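Local atomic coordinates of spindle assembly abnormal protein 6 (PDB entry 3PYI), a protein that serves as the central scaffold of the centriole, its N-terminal domain linking homodimers into the ninefold inner ring of the cartwheel. Residues L22-P27 and D140-F145; L38-Q43 and V95-L100; L53-S58 and F162-H167; H99-N104 and F148-K153. The protein carries 1 engineered substitution. One frame throughout, in Å; residues are numbered along the deposited sequence.

Interaction 1 (L22-P27 and D140-F145)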
loop_
_atom_site.group_PDB
_atom_site.type_symbol
_atom_site.label_atom_id
_atom_site.label_comp_id
_atom_site.label_asym_id
_atom_site.label_seq_id
_atom_site.Cartn_x
_atom_site.Cartn_y
_atom_site.Cartn_z
ATOM N N LEU A 22 -12.371 -0.122 23.269
ATOM C CA LEU A 22 -12.321 -0.162 24.731
ATOM C C LEU A 22 -13.509 -0.925 25.330
ATOM O O LEU A 22 -13.333 -1.719 26.257
ATOM C CB LEU A 22 -12.220 1.251 25.308
ATOM C CG LEU A 22 -10.981 2.036 24.866
ATOM C CD1 LEU A 22 -11.010 3.457 25.414
ATOM C CD2 LEU A 22 -9.703 1.328 25.291
ATOM N N SER A 23 -14.711 -0.689 24.805
ATOM C CA SER A 23 -15.882 -1.490 25.183
ATOM C C SER A 23 -17.015 -1.335 24.170
ATOM O O SER A 23 -16.869 -0.622 23.176
ATOM C CB SER A 23 -16.376 -1.152 26.598
ATOM O OG SER A 23 -17.214 -0.011 26.605
ATOM N N LEU A 24 -18.138 -2.009 24.418
ATOM C CA LEU A 24 -19.285 -1.916 23.520
ATOM C C LEU A 24 -19.768 -0.470 23.419
ATOM O O LEU A 24 -20.397 -0.084 22.429
ATOM C CB LEU A 24 -20.426 -2.826 23.982
ATOM C CG LEU A 24 -20.222 -4.343 23.966
ATOM C CD1 LEU A 24 -21.372 -5.024 24.682
ATOM C CD2 LEU A 24 -20.098 -4.876 22.559
ATOM N N ASN A 25 -19.457 0.320 24.447
ATOM C CA ASN A 25 -19.845 1.728 24.515
ATOM C C ASN A 25 -18.697 2.705 24.237
ATOM O O ASN A 25 -18.919 3.904 24.079
ATOM C CB ASN A 25 -20.452 2.040 25.883
ATOM C CG ASN A 25 -21.661 1.179 26.192
ATOM O OD1 ASN A 25 -22.671 1.228 25.486
ATOM N ND2 ASN A 25 -21.569 0.388 27.257
ATOM N N GLN A 26 -17.471 2.193 24.189
ATOM C CA GLN A 26 -16.310 3.033 23.930
ATOM C C GLN A 26 -15.596 2.552 22.673
ATOM O O GLN A 26 -14.859 1.569 22.714
ATOM C CB GLN A 26 -15.356 3.004 25.126
ATOM C CG GLN A 26 -16.054 3.086 26.468
ATOM C CD GLN A 26 -15.082 3.189 27.629
ATOM O OE1 GLN A 26 -14.108 3.942 27.571
ATOM N NE2 GLN A 26 -15.344 2.436 28.693
ATOM N N PRO A 27 -15.825 3.242 21.545
ATOM C CA PRO A 27 -15.315 2.843 20.224
ATOM C C PRO A 27 -13.795 2.957 20.074
ATOM O O PRO A 27 -13.215 2.235 19.258
ATOM C CB PRO A 27 -16.014 3.819 19.267
ATOM C CG PRO A 27 -17.191 4.339 20.029
ATOM C CD PRO A 27 -16.745 4.387 21.456
ATOM N N ASP A 140 -14.142 -6.383 16.022
ATOM C CA ASP A 140 -15.429 -5.732 16.207
ATOM C C ASP A 140 -15.583 -5.471 17.700
ATOM O O ASP A 140 -14.995 -6.188 18.512
ATOM C CB ASP A 140 -16.529 -6.712 15.779
ATOM C CG ASP A 140 -17.654 -6.040 15.040
ATOM O OD1 ASP A 140 -17.768 -4.801 15.136
ATOM O OD2 ASP A 140 -18.421 -6.751 14.359
ATOM N N ALA A 141 -16.390 -4.481 18.074
ATOM C CA ALA A 141 -16.651 -4.237 19.492
ATOM C C ALA A 141 -17.359 -5.436 20.121
ATOM O O ALA A 141 -17.119 -5.779 21.276
ATOM C CB ALA A 141 -17.470 -2.967 19.688
ATOM N N GLU A 142 -18.230 -6.080 19.354
ATOM C CA GLU A 142 -18.966 -7.241 19.845
ATOM C C GLU A 142 -18.268 -8.560 19.516
ATOM O O GLU A 142 -18.768 -9.631 19.852
ATOM C CB GLU A 142 -20.376 -7.272 19.258
ATOM C CG GLU A 142 -21.183 -6.022 19.514
ATOM C CD GLU A 142 -22.538 -6.072 18.849
ATOM O OE1 GLU A 142 -23.200 -7.124 18.943
ATOM O OE2 GLU A 142 -22.942 -5.063 18.234
ATOM N N LYS A 143 -17.129 -8.491 18.840
ATOM C CA LYS A 143 -16.374 -9.694 18.521
ATOM C C LYS A 143 -17.171 -10.638 17.620
ATOM O O LYS A 143 -17.093 -11.866 17.743
ATOM C CB LYS A 143 -15.922 -10.399 19.805
ATOM C CG LYS A 143 -15.048 -9.516 20.701
ATOM C CD LYS A 143 -15.038 -9.985 22.150
ATOM C CE LYS A 143 -14.228 -11.258 22.344
ATOM N NZ LYS A 143 -14.095 -11.611 23.797
ATOM N N ASN A 144 -17.940 -10.058 16.708
ATOM C CA ASN A 144 -18.597 -10.845 15.679
ATOM C C ASN A 144 -17.710 -10.976 14.442
ATOM O O ASN A 144 -17.802 -11.948 13.691
ATOM C CB ASN A 144 -19.932 -10.212 15.309
ATOM C CG ASN A 144 -20.895 -10.166 16.485
ATOM O OD1 ASN A 144 -21.452 -9.115 16.806
ATOM N ND2 ASN A 144 -21.087 -11.307 17.140
ATOM N N PHE A 145 -16.845 -9.988 14.245
ATOM C CA PHE A 145 -15.944 -9.961 13.104
ATOM C C PHE A 145 -14.572 -9.476 13.512
ATOM O O PHE A 145 -14.420 -8.731 14.483
ATOM C CB PHE A 145 -16.481 -9.028 12.026
ATOM C CG PHE A 145 -17.801 -9.452 11.461
ATOM C CD1 PHE A 145 -17.877 -10.498 10.559
ATOM C CD2 PHE A 145 -18.965 -8.802 11.827
ATOM C CE1 PHE A 145 -19.098 -10.893 10.028
ATOM C CE2 PHE A 145 -20.186 -9.188 11.303
ATOM C CZ PHE A 145 -20.256 -10.234 10.406
#

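Interaction 2 (L38-Q43 and V95-L100)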
loop_
_atom_site.group_PDB
_atom_site.type_symbol
_atom_site.label_atom_id
_atom_site.label_comp_id
_atom_site.label_asym_id
_atom_site.label_seq_id
_atom_site.Cartn_x
_atom_site.Cartn_y
_atom_site.Cartn_z
ATOM N N LEU A 38 -2.525 -19.056 13.459
ATOM C CA LEU A 38 -3.093 -18.899 12.129
ATOM C C LEU A 38 -3.049 -20.225 11.365
ATOM O O LEU A 38 -2.002 -20.862 11.260
ATOM C CB LEU A 38 -2.351 -17.815 11.341
ATOM C CG LEU A 38 -2.698 -17.780 9.834
ATOM C CD1 LEU A 38 -4.158 -17.425 9.630
ATOM C CD2 LEU A 38 -1.811 -16.815 9.057
ATOM N N LYS A 39 -4.196 -20.640 10.853
ATOM C CA LYS A 39 -4.259 -21.834 10.015
ATOM C C LYS A 39 -4.798 -21.472 8.651
ATOM O O LYS A 39 -5.837 -20.831 8.548
ATOM C CB LYS A 39 -5.142 -22.917 10.650
ATOM C CG LYS A 39 -4.522 -23.598 11.873
ATOM C CD LYS A 39 -5.478 -24.609 12.500
ATOM C CE LYS A 39 -5.938 -25.640 11.474
ATOM N NZ LYS A 39 -6.856 -26.667 12.059
ATOM N N ILE A 40 -4.083 -21.889 7.611
ATOM C CA ILE A 40 -4.545 -21.757 6.236
ATOM C C ILE A 40 -4.656 -23.142 5.618
ATOM O O ILE A 40 -3.732 -23.953 5.712
ATOM C CB ILE A 40 -3.566 -20.931 5.397
ATOM C CG1 ILE A 40 -3.246 -19.608 6.108
ATOM C CG2 ILE A 40 -4.155 -20.674 4.017
ATOM C CD1 ILE A 40 -2.070 -18.851 5.491
ATOM N N SER A 41 -5.793 -23.431 5.006
ATOM C CA SER A 41 -5.963 -24.727 4.369
ATOM C C SER A 41 -6.715 -24.576 3.050
ATOM O O SER A 41 -7.293 -23.516 2.782
ATOM C CB SER A 41 -6.671 -25.707 5.320
ATOM O OG SER A 41 -7.935 -25.210 5.724
ATOM N N GLU A 42 -6.665 -25.612 2.209
ATOM C CA GLU A 42 -7.514 -25.658 1.023
ATOM C C GLU A 42 -8.498 -26.808 1.153
ATOM O O GLU A 42 -8.199 -27.841 1.745
ATOM C CB GLU A 42 -6.704 -25.751 -0.281
ATOM C CG GLU A 42 -5.965 -27.054 -0.487
ATOM C CD GLU A 42 -5.296 -27.141 -1.860
ATOM O OE1 GLU A 42 -5.932 -27.618 -2.814
ATOM O OE2 GLU A 42 -4.122 -26.750 -1.974
ATOM N N GLN A 43 -9.691 -26.609 0.615
ATOM C CA GLN A 43 -10.721 -27.617 0.731
ATOM C C GLN A 43 -11.647 -27.499 -0.457
ATOM O O GLN A 43 -11.662 -26.475 -1.147
ATOM C CB GLN A 43 -11.504 -27.419 2.039
ATOM C CG GLN A 43 -12.259 -26.084 2.104
ATOM C CD GLN A 43 -12.888 -25.803 3.462
ATOM O OE1 GLN A 43 -12.450 -26.325 4.486
ATOM N NE2 GLN A 43 -13.917 -24.965 3.472
ATOM N N VAL A 95 2.597 -18.001 -2.040
ATOM C CA VAL A 95 3.473 -16.841 -1.969
ATOM C C VAL A 95 3.471 -16.244 -0.559
ATOM O O VAL A 95 4.524 -15.959 -0.003
ATOM C CB VAL A 95 3.085 -15.762 -3.003
ATOM C CG1 VAL A 95 4.065 -14.603 -2.941
ATOM C CG2 VAL A 95 3.053 -16.360 -4.419
ATOM N N ILE A 96 2.288 -16.072 0.033
ATOM C CA ILE A 96 2.189 -15.518 1.386
ATOM C C ILE A 96 2.930 -16.407 2.384
ATOM O O ILE A 96 3.647 -15.932 3.269
ATOM C CB ILE A 96 0.712 -15.350 1.876
ATOM C CG1 ILE A 96 0.079 -16.697 2.189
ATOM C CG2 ILE A 96 -0.149 -14.580 0.890
ATOM C CD1 ILE A 96 0.011 -16.978 3.652
ATOM N N ILE A 97 2.735 -17.713 2.235
ATOM C CA ILE A 97 3.377 -18.668 3.120
ATOM C C ILE A 97 4.892 -18.671 2.932
ATOM O O ILE A 97 5.643 -18.650 3.905
ATOM C CB ILE A 97 2.824 -20.083 2.917
ATOM C CG1 ILE A 97 1.429 -20.195 3.542
ATOM C CG2 ILE A 97 3.754 -21.101 3.544
ATOM C CD1 ILE A 97 0.612 -21.368 3.047
ATOM N N GLN A 98 5.336 -18.681 1.674
ATOM C CA GLN A 98 6.762 -18.781 1.363
ATOM C C GLN A 98 7.534 -17.466 1.440
ATOM O O GLN A 98 8.745 -17.478 1.639
ATOM C CB GLN A 98 6.972 -19.412 -0.026
ATOM C CG GLN A 98 6.898 -20.934 -0.006
ATOM C CD GLN A 98 7.039 -21.554 -1.391
ATOM O OE1 GLN A 98 6.856 -20.885 -2.411
ATOM N NE2 GLN A 98 7.357 -22.844 -1.429
ATOM N N HIS A 99 6.848 -16.341 1.269
ATOM C CA HIS A 99 7.544 -15.057 1.182
ATOM C C HIS A 99 7.112 -14.016 2.205
ATOM O O HIS A 99 7.789 -13.011 2.378
ATOM C CB HIS A 99 7.407 -14.465 -0.226
ATOM C CG HIS A 99 8.086 -15.271 -1.284
ATOM N ND1 HIS A 99 9.449 -15.229 -1.489
ATOM C CD2 HIS A 99 7.594 -16.146 -2.192
ATOM C CE1 HIS A 99 9.766 -16.045 -2.477
ATOM N NE2 HIS A 99 8.658 -16.612 -2.923
ATOM N N LEU A 100 5.992 -14.242 2.874
ATOM C CA LEU A 100 5.489 -13.235 3.795
ATOM C C LEU A 100 5.369 -13.747 5.225
ATOM O O LEU A 100 5.610 -13.000 6.164
ATOM C CB LEU A 100 4.165 -12.657 3.291
ATOM C CG LEU A 100 4.241 -11.846 1.990
ATOM C CD1 LEU A 100 2.870 -11.367 1.591
ATOM C CD2 LEU A 100 5.179 -10.650 2.138
#

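Interaction 3 (L53-S58 and F162-H167)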
loop_
_atom_site.group_PDB
_atom_site.type_symbol
_atom_site.label_atom_id
_atom_site.label_comp_id
_atom_site.label_asym_id
_atom_site.label_seq_id
_atom_site.Cartn_x
_atom_site.Cartn_y
_atom_site.Cartn_z
ATOM N N LEU A 53 -10.167 -21.646 -0.170
ATOM C CA LEU A 53 -9.058 -21.350 0.702
ATOM C C LEU A 53 -9.643 -20.904 2.048
ATOM O O LEU A 53 -10.425 -19.957 2.103
ATOM C CB LEU A 53 -8.254 -20.213 0.079
ATOM C CG LEU A 53 -6.780 -20.056 0.413
ATOM C CD1 LEU A 53 -6.070 -21.383 0.223
ATOM C CD2 LEU A 53 -6.181 -18.972 -0.485
ATOM N N LYS A 54 -9.281 -21.584 3.127
ATOM C CA LYS A 54 -9.833 -21.240 4.440
ATOM C C LYS A 54 -8.778 -20.636 5.363
ATOM O O LYS A 54 -7.702 -21.212 5.562
ATOM C CB LYS A 54 -10.487 -22.456 5.114
ATOM C CG LYS A 54 -11.273 -22.108 6.387
ATOM C CD LYS A 54 -12.008 -23.315 6.955
ATOM C CE LYS A 54 -13.058 -22.909 7.989
ATOM N NZ LYS A 54 -13.888 -24.075 8.430
ATOM N N PHE A 55 -9.091 -19.468 5.914
ATOM C CA PHE A 55 -8.243 -18.842 6.935
ATOM C C PHE A 55 -8.930 -18.924 8.299
ATOM O O PHE A 55 -10.104 -18.557 8.421
ATOM C CB PHE A 55 -7.992 -17.371 6.604
ATOM C CG PHE A 55 -7.155 -17.162 5.393
ATOM C CD1 PHE A 55 -7.695 -17.329 4.122
ATOM C CD2 PHE A 55 -5.834 -16.774 5.516
ATOM C CE1 PHE A 55 -6.918 -17.135 2.998
ATOM C CE2 PHE A 55 -5.052 -16.573 4.396
ATOM C CZ PHE A 55 -5.593 -16.751 3.132
ATOM N N GLU A 56 -8.199 -19.408 9.310
ATOM C CA GLU A 56 -8.723 -19.545 10.670
ATOM C C GLU A 56 -7.729 -18.971 11.677
ATOM O O GLU A 56 -6.537 -19.299 11.644
ATOM C CB GLU A 56 -8.985 -21.023 11.034
ATOM C CG GLU A 56 -9.857 -21.802 10.067
ATOM C CD GLU A 56 -9.999 -23.271 10.474
ATOM O OE1 GLU A 56 -10.762 -23.557 11.429
ATOM O OE2 GLU A 56 -9.343 -24.137 9.843
ATOM N N ILE A 57 -8.217 -18.131 12.585
ATOM C CA ILE A 57 -7.383 -17.678 13.693
ATOM C C ILE A 57 -8.008 -18.002 15.043
ATOM O O ILE A 57 -9.244 -18.007 15.203
ATOM C CB ILE A 57 -7.070 -16.157 13.635
ATOM C CG1 ILE A 57 -8.358 -15.340 13.710
ATOM C CG2 ILE A 57 -6.241 -15.787 12.389
ATOM C CD1 ILE A 57 -8.101 -13.848 13.779
ATOM N N SER A 58 -7.130 -18.273 16.006
ATOM C CA SER A 58 -7.506 -18.521 17.392
ATOM C C SER A 58 -6.377 -18.054 18.315
ATOM O O SER A 58 -5.271 -17.759 17.854
ATOM C CB SER A 58 -7.794 -20.004 17.631
ATOM O OG SER A 58 -6.693 -20.798 17.229
ATOM N N PHE A 162 -2.958 -6.553 2.390
ATOM C CA PHE A 162 -4.373 -6.845 2.234
ATOM C C PHE A 162 -5.032 -6.984 3.596
ATOM O O PHE A 162 -4.354 -7.076 4.618
ATOM C CB PHE A 162 -4.595 -8.120 1.380
ATOM C CG PHE A 162 -4.121 -9.390 2.040
ATOM C CD1 PHE A 162 -2.923 -9.969 1.670
ATOM C CD2 PHE A 162 -4.868 -9.997 3.034
ATOM C CE1 PHE A 162 -2.475 -11.127 2.283
ATOM C CE2 PHE A 162 -4.423 -11.155 3.651
ATOM C CZ PHE A 162 -3.230 -11.721 3.278
ATOM N N SER A 163 -6.360 -6.960 3.605
ATOM C CA SER A 163 -7.107 -7.324 4.798
ATOM C C SER A 163 -8.231 -8.269 4.408
ATOM O O SER A 163 -8.863 -8.107 3.360
ATOM C CB SER A 163 -7.678 -6.089 5.492
ATOM O OG SER A 163 -8.605 -5.441 4.651
ATOM N N ILE A 164 -8.449 -9.282 5.234
ATOM C CA ILE A 164 -9.561 -10.206 5.040
ATOM C C ILE A 164 -10.479 -10.125 6.256
ATOM O O ILE A 164 -10.023 -10.227 7.391
ATOM C CB ILE A 164 -9.074 -11.652 4.836
ATOM C CG1 ILE A 164 -8.116 -11.734 3.640
ATOM C CG2 ILE A 164 -10.261 -12.600 4.589
ATOM C CD1 ILE A 164 -7.477 -13.105 3.462
ATOM N N LYS A 165 -11.763 -9.903 6.014
ATOM C CA LYS A 165 -12.738 -9.912 7.077
ATOM C C LYS A 165 -13.058 -11.356 7.460
ATOM O O LYS A 165 -13.586 -12.115 6.658
ATOM C CB LYS A 165 -14.010 -9.196 6.632
ATOM C CG LYS A 165 -14.976 -8.900 7.779
ATOM C CD LYS A 165 -16.272 -8.297 7.262
ATOM C CE LYS A 165 -17.199 -7.898 8.400
ATOM N NZ LYS A 165 -18.529 -7.429 7.908
ATOM N N LEU A 166 -12.704 -11.739 8.682
ATOM C CA LEU A 166 -13.057 -13.058 9.202
ATOM C C LEU A 166 -14.279 -12.927 10.112
ATOM O O LEU A 166 -14.474 -11.895 10.749
ATOM C CB LEU A 166 -11.894 -13.652 10.002
ATOM C CG LEU A 166 -10.500 -13.528 9.393
ATOM C CD1 LEU A 166 -9.452 -14.036 10.366
ATOM C CD2 LEU A 166 -10.425 -14.284 8.073
ATOM N N HIS A 167 -15.101 -13.972 10.171
ATOM C CA HIS A 167 -16.288 -13.945 11.022
ATOM C C HIS A 167 -16.171 -14.945 12.169
ATOM O O HIS A 167 -15.480 -15.964 12.055
ATOM C CB HIS A 167 -17.562 -14.217 10.211
ATOM C CG HIS A 167 -17.538 -15.516 9.470
ATOM N ND1 HIS A 167 -17.033 -15.637 8.190
ATOM C CD2 HIS A 167 -17.955 -16.753 9.829
ATOM C CE1 HIS A 167 -17.141 -16.892 7.793
ATOM N NE2 HIS A 167 -17.696 -17.591 8.769
#

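Interaction 4 (H99-N104 and F148-K153)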
loop_
_atom_site.group_PDB
_atom_site.type_symbol
_atom_site.label_atom_id
_atom_site.label_comp_id
_atom_site.label_asym_id
_atom_site.label_seq_id
_atom_site.Cartn_x
_atom_site.Cartn_y
_atom_site.Cartn_z
ATOM N N HIS A 99 6.848 -16.341 1.269
ATOM C CA HIS A 99 7.544 -15.057 1.182
ATOM C C HIS A 99 7.112 -14.016 2.205
ATOM O O HIS A 99 7.789 -13.011 2.378
ATOM C CB HIS A 99 7.407 -14.465 -0.226
ATOM C CG HIS A 99 8.086 -15.271 -1.284
ATOM N ND1 HIS A 99 9.449 -15.229 -1.489
ATOM C CD2 HIS A 99 7.594 -16.146 -2.192
ATOM C CE1 HIS A 99 9.766 -16.045 -2.477
ATOM N NE2 HIS A 99 8.658 -16.612 -2.923
ATOM N N LEU A 100 5.992 -14.242 2.874
ATOM C CA LEU A 100 5.489 -13.235 3.795
ATOM C C LEU A 100 5.369 -13.747 5.225
ATOM O O LEU A 100 5.610 -13.000 6.164
ATOM C CB LEU A 100 4.165 -12.657 3.291
ATOM C CG LEU A 100 4.241 -11.846 1.990
ATOM C CD1 LEU A 100 2.870 -11.367 1.591
ATOM C CD2 LEU A 100 5.179 -10.650 2.138
ATOM N N LEU A 101 5.037 -15.027 5.390
ATOM C CA LEU A 101 4.896 -15.584 6.735
ATOM C C LEU A 101 6.099 -16.429 7.142
ATOM O O LEU A 101 6.149 -16.954 8.251
ATOM C CB LEU A 101 3.615 -16.404 6.843
ATOM C CG LEU A 101 2.301 -15.676 6.557
ATOM C CD1 LEU A 101 1.141 -16.648 6.671
ATOM C CD2 LEU A 101 2.110 -14.497 7.493
ATOM N N CYS A 102 7.067 -16.543 6.238
ATOM C CA CYS A 102 8.245 -17.387 6.435
ATOM C C CYS A 102 9.268 -16.751 7.369
ATOM O O CYS A 102 9.323 -15.530 7.506
ATOM C CB CYS A 102 8.916 -17.645 5.088
ATOM S SG CYS A 102 9.414 -16.103 4.246
ATOM N N LYS A 103 10.088 -17.592 7.994
ATOM C CA LYS A 103 11.182 -17.128 8.844
ATOM C C LYS A 103 12.449 -16.934 8.015
ATOM O O LYS A 103 12.904 -17.858 7.339
ATOM C CB LYS A 103 11.459 -18.135 9.965
ATOM C CG LYS A 103 10.297 -18.375 10.919
ATOM C CD LYS A 103 10.719 -19.271 12.083
ATOM C CE LYS A 103 9.610 -19.420 13.120
ATOM N NZ LYS A 103 10.060 -20.168 14.330
ATOM N N ASN A 104 13.019 -15.735 8.064
ATOM C CA ASN A 104 14.246 -15.461 7.324
ATOM C C ASN A 104 15.481 -16.039 8.019
ATOM O O ASN A 104 15.484 -16.232 9.236
ATOM C CB ASN A 104 14.404 -13.961 7.047
ATOM C CG ASN A 104 13.661 -13.514 5.789
ATOM O OD1 ASN A 104 12.771 -14.212 5.291
ATOM N ND2 ASN A 104 14.029 -12.347 5.268
ATOM N N PHE A 148 -8.308 -9.420 9.434
ATOM C CA PHE A 148 -6.963 -9.966 9.487
ATOM C C PHE A 148 -6.137 -9.214 8.450
ATOM O O PHE A 148 -6.401 -9.335 7.251
ATOM C CB PHE A 148 -7.003 -11.452 9.122
ATOM C CG PHE A 148 -5.651 -12.074 8.985
ATOM C CD1 PHE A 148 -4.996 -12.577 10.087
ATOM C CD2 PHE A 148 -5.032 -12.156 7.753
ATOM C CE1 PHE A 148 -3.747 -13.151 9.968
ATOM C CE2 PHE A 148 -3.781 -12.733 7.631
ATOM C CZ PHE A 148 -3.137 -13.223 8.748
ATOM N N GLU A 149 -5.148 -8.447 8.901
ATOM C CA GLU A 149 -4.386 -7.570 8.001
ATOM C C GLU A 149 -2.907 -7.899 7.945
ATOM O O GLU A 149 -2.285 -8.149 8.960
ATOM C CB GLU A 149 -4.567 -6.115 8.408
ATOM C CG GLU A 149 -6.025 -5.733 8.571
ATOM C CD GLU A 149 -6.236 -4.246 8.690
ATOM O OE1 GLU A 149 -5.334 -3.556 9.210
ATOM O OE2 GLU A 149 -7.317 -3.772 8.277
ATOM N N LEU A 150 -2.351 -7.904 6.739
ATOM C CA LEU A 150 -0.937 -8.188 6.562
ATOM C C LEU A 150 -0.216 -6.917 6.073
ATOM O O LEU A 150 -0.714 -6.231 5.191
ATOM C CB LEU A 150 -0.789 -9.311 5.536
ATOM C CG LEU A 150 0.490 -10.135 5.585
ATOM C CD1 LEU A 150 0.716 -10.659 6.993
ATOM C CD2 LEU A 150 0.384 -11.287 4.602
ATOM N N PHE A 151 0.953 -6.628 6.639
ATOM C CA PHE A 151 1.698 -5.408 6.329
ATOM C C PHE A 151 3.130 -5.737 5.965
ATOM O O PHE A 151 3.722 -6.655 6.526
ATOM C CB PHE A 151 1.757 -4.474 7.542
ATOM C CG PHE A 151 0.453 -3.809 7.877
ATOM C CD1 PHE A 151 -0.489 -4.465 8.658
ATOM C CD2 PHE A 151 0.179 -2.519 7.439
ATOM C CE1 PHE A 151 -1.699 -3.851 8.976
ATOM C CE2 PHE A 151 -1.015 -1.891 7.767
ATOM C CZ PHE A 151 -1.965 -2.566 8.536
ATOM N N SER A 152 3.691 -4.964 5.041
ATOM C CA SER A 152 5.128 -4.975 4.819
ATOM C C SER A 152 5.632 -3.528 4.789
ATOM O O SER A 152 5.491 -2.831 3.792
ATOM C CB SER A 152 5.450 -5.727 3.517
ATOM O OG SER A 152 6.845 -5.832 3.323
ATOM N N LYS A 153 6.202 -3.087 5.898
ATOM C CA LYS A 153 6.534 -1.676 6.124
ATOM C C LYS A 153 7.457 -1.093 5.057
ATOM O O LYS A 153 8.352 -1.777 4.577
ATOM C CB LYS A 153 7.195 -1.551 7.497
ATOM C CG LYS A 153 7.135 -0.188 8.142
ATOM C CD LYS A 153 7.761 -0.250 9.538
ATOM C CE LYS A 153 7.539 1.039 10.318
ATOM N NZ LYS A 153 6.092 1.384 10.427
#

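Interaction 1 (L22-P27 and D140-F145)
L24 reaches A141 and E142 at the protein surface, where segment 22-27 comes up to the loop 140-145: the CA atoms of L24 and A141 lie 5.3 Å apart. From CB the leucine chain leaves at an angle to the facing loop. With CG anti to its own carbonyl carbon (chi1 -65°), the end is then swung inward, and one branch, CD2, does the touching. This methyl sits 3.4 Å from the backbone O of A141 and equally 3.4 Å from CG of E142, while CB of A141 adds a looser contact at 4.3 Å from L24 CD2. The E142 chain runs on extended beyond CG and crosses the leucine at about a right angle; its CG, and more loosely its CB, meet the methyl. One methyl thus lies against a carbonyl oxygen and the aliphatic root of an acid, a small contact made by van der Waals forces. Behind it the leucine's own turn is braced by S23, whose OG accepts a bond from N25 N at 3.1 Å, an ST turn. S23 N bonds to Q26 O, and with L22 and S23 together opposite Q26 the turn also holds a classic beta bulge, on the surface of the beta-sandwich domain.

Interaction 2 (L38-Q43 and V95-L100)
I40, on strand 38-43, and I97, on helix 95-100, mark the closest backbone approach, their CA atoms 9.1 Å apart, a separation bridged by side chains alone. The CB of I40 points at the helix, and its CG1 stands anti to the carbonyl carbon (chi1 -51°), so that the extended branch delivers CD1 to the helix surface. There CD1 meets two neighbouring isoleucines. It lies 4.2 Å from CG1 of I97, an ordinary apolar contact along the flank of that chain. Toward I96 the two chains meet tip to tip, CD1 against CD1. The 3.3 Å between I40 CD1 and I96 CD1 is tighter than normal carbon contact and doubtful, since I96 is modelled in two conformers. The helix turn that carries these residues holds L100 N to I96 O at 2.9 Å and widens into a pi-type turn at 96-100. Helix 92-100 is thus laid on the strand through hydrocarbon. I40 also packs on F55 of strand 51-58, and I97 rests on F10 of strand 7-23. I96 touches L101, farther along the chain, and, across the subunit boundary, I156 of the second subunit.

Interaction 3 (L53-S58 and F162-H167)
The interior of the beta-sandwich forms here, where F55 and I57 of strand 53-58 face I164 and L166 of strand 162-167. The two strands are layered face to face, not paired edge to edge: their axes pass 8.4 Å apart and cross at -65°, too steeply for a backbone ladder, so all that joins them is apolar side chain. All four contact residues are buried. L166 lies nearest F55 in the backbone, with CA atoms 7.9 Å apart, and splits its two methyls between neighbours. CD2 touches CB of F55 at 4.2 Å, whereas CD1 presses on the end of I57, 3.7 Å from its CD1 and nearly as close to its CG1. I57 can offer that end because its CG1 sits between the backbone N and the carbonyl carbon (chi1 61°), which turns the longer branch toward the opposing strand although its CB points elsewhere. Around the pair, I57 also packs on V36 and L38 of strand 29-44, and F55 on F92 of helix 92-100. I164 approaches F55 at about a right angle and makes a CH-pi contact: its CD1 methyl stands over the centre of the F55 ring, 4.1 Å from the centroid and only 10° off the ring normal.

Interaction 4 (H99-N104 and F148-K153)
A chi1 of -157° turns CG of L150 away from its own backbone N and carries its two methyls toward L100 and L101, which both place CG anti to the carbonyl carbon and reach back with extended branches. Each methyl of L150 then meets one methyl of a different leucine. CD2 of L150 meets CD1 of L100 at 3.9 Å, and CD1 of L150 meets CD2 of L101 at 4.1 Å, each pair of chains crossing obliquely. L150 is therefore forked over two consecutive leucines. Strand 145-152 also lays F148 on L38, which L101 touches too. L100 also packs on I156 of the second subunit, so this residue belongs both to the core and to the contact between subunits. Its backbone O accepts a bond from T133 OG1. Contacts at ordinary van der Waals spacing between buried methyls carry no directional bond, and their hold rests on dispersion and the exclusion of water.

How the interactions relate
Interaction 1 is the surface contact, a single leucine methyl against a loop, whereas interactions 2, 3 and 4 are buried and wholly apolar. Interactions 2 and 4 both use helix 92-100 and share H99 and L100; one fastens it to strand 29-44, the other to strand 145-152, and both touch the second subunit. Interaction 3 alone brings in a ring face, as it joins strands across the sandwich. Backbone pairing ties it to its neighbours: S41 O with K54 N toward interaction 2, I164 O with F148 N toward interaction 4. Segment 140-145 of interaction 1 touches strand 160-168 through F145, which packs on K165 and H167, away from the buried contact.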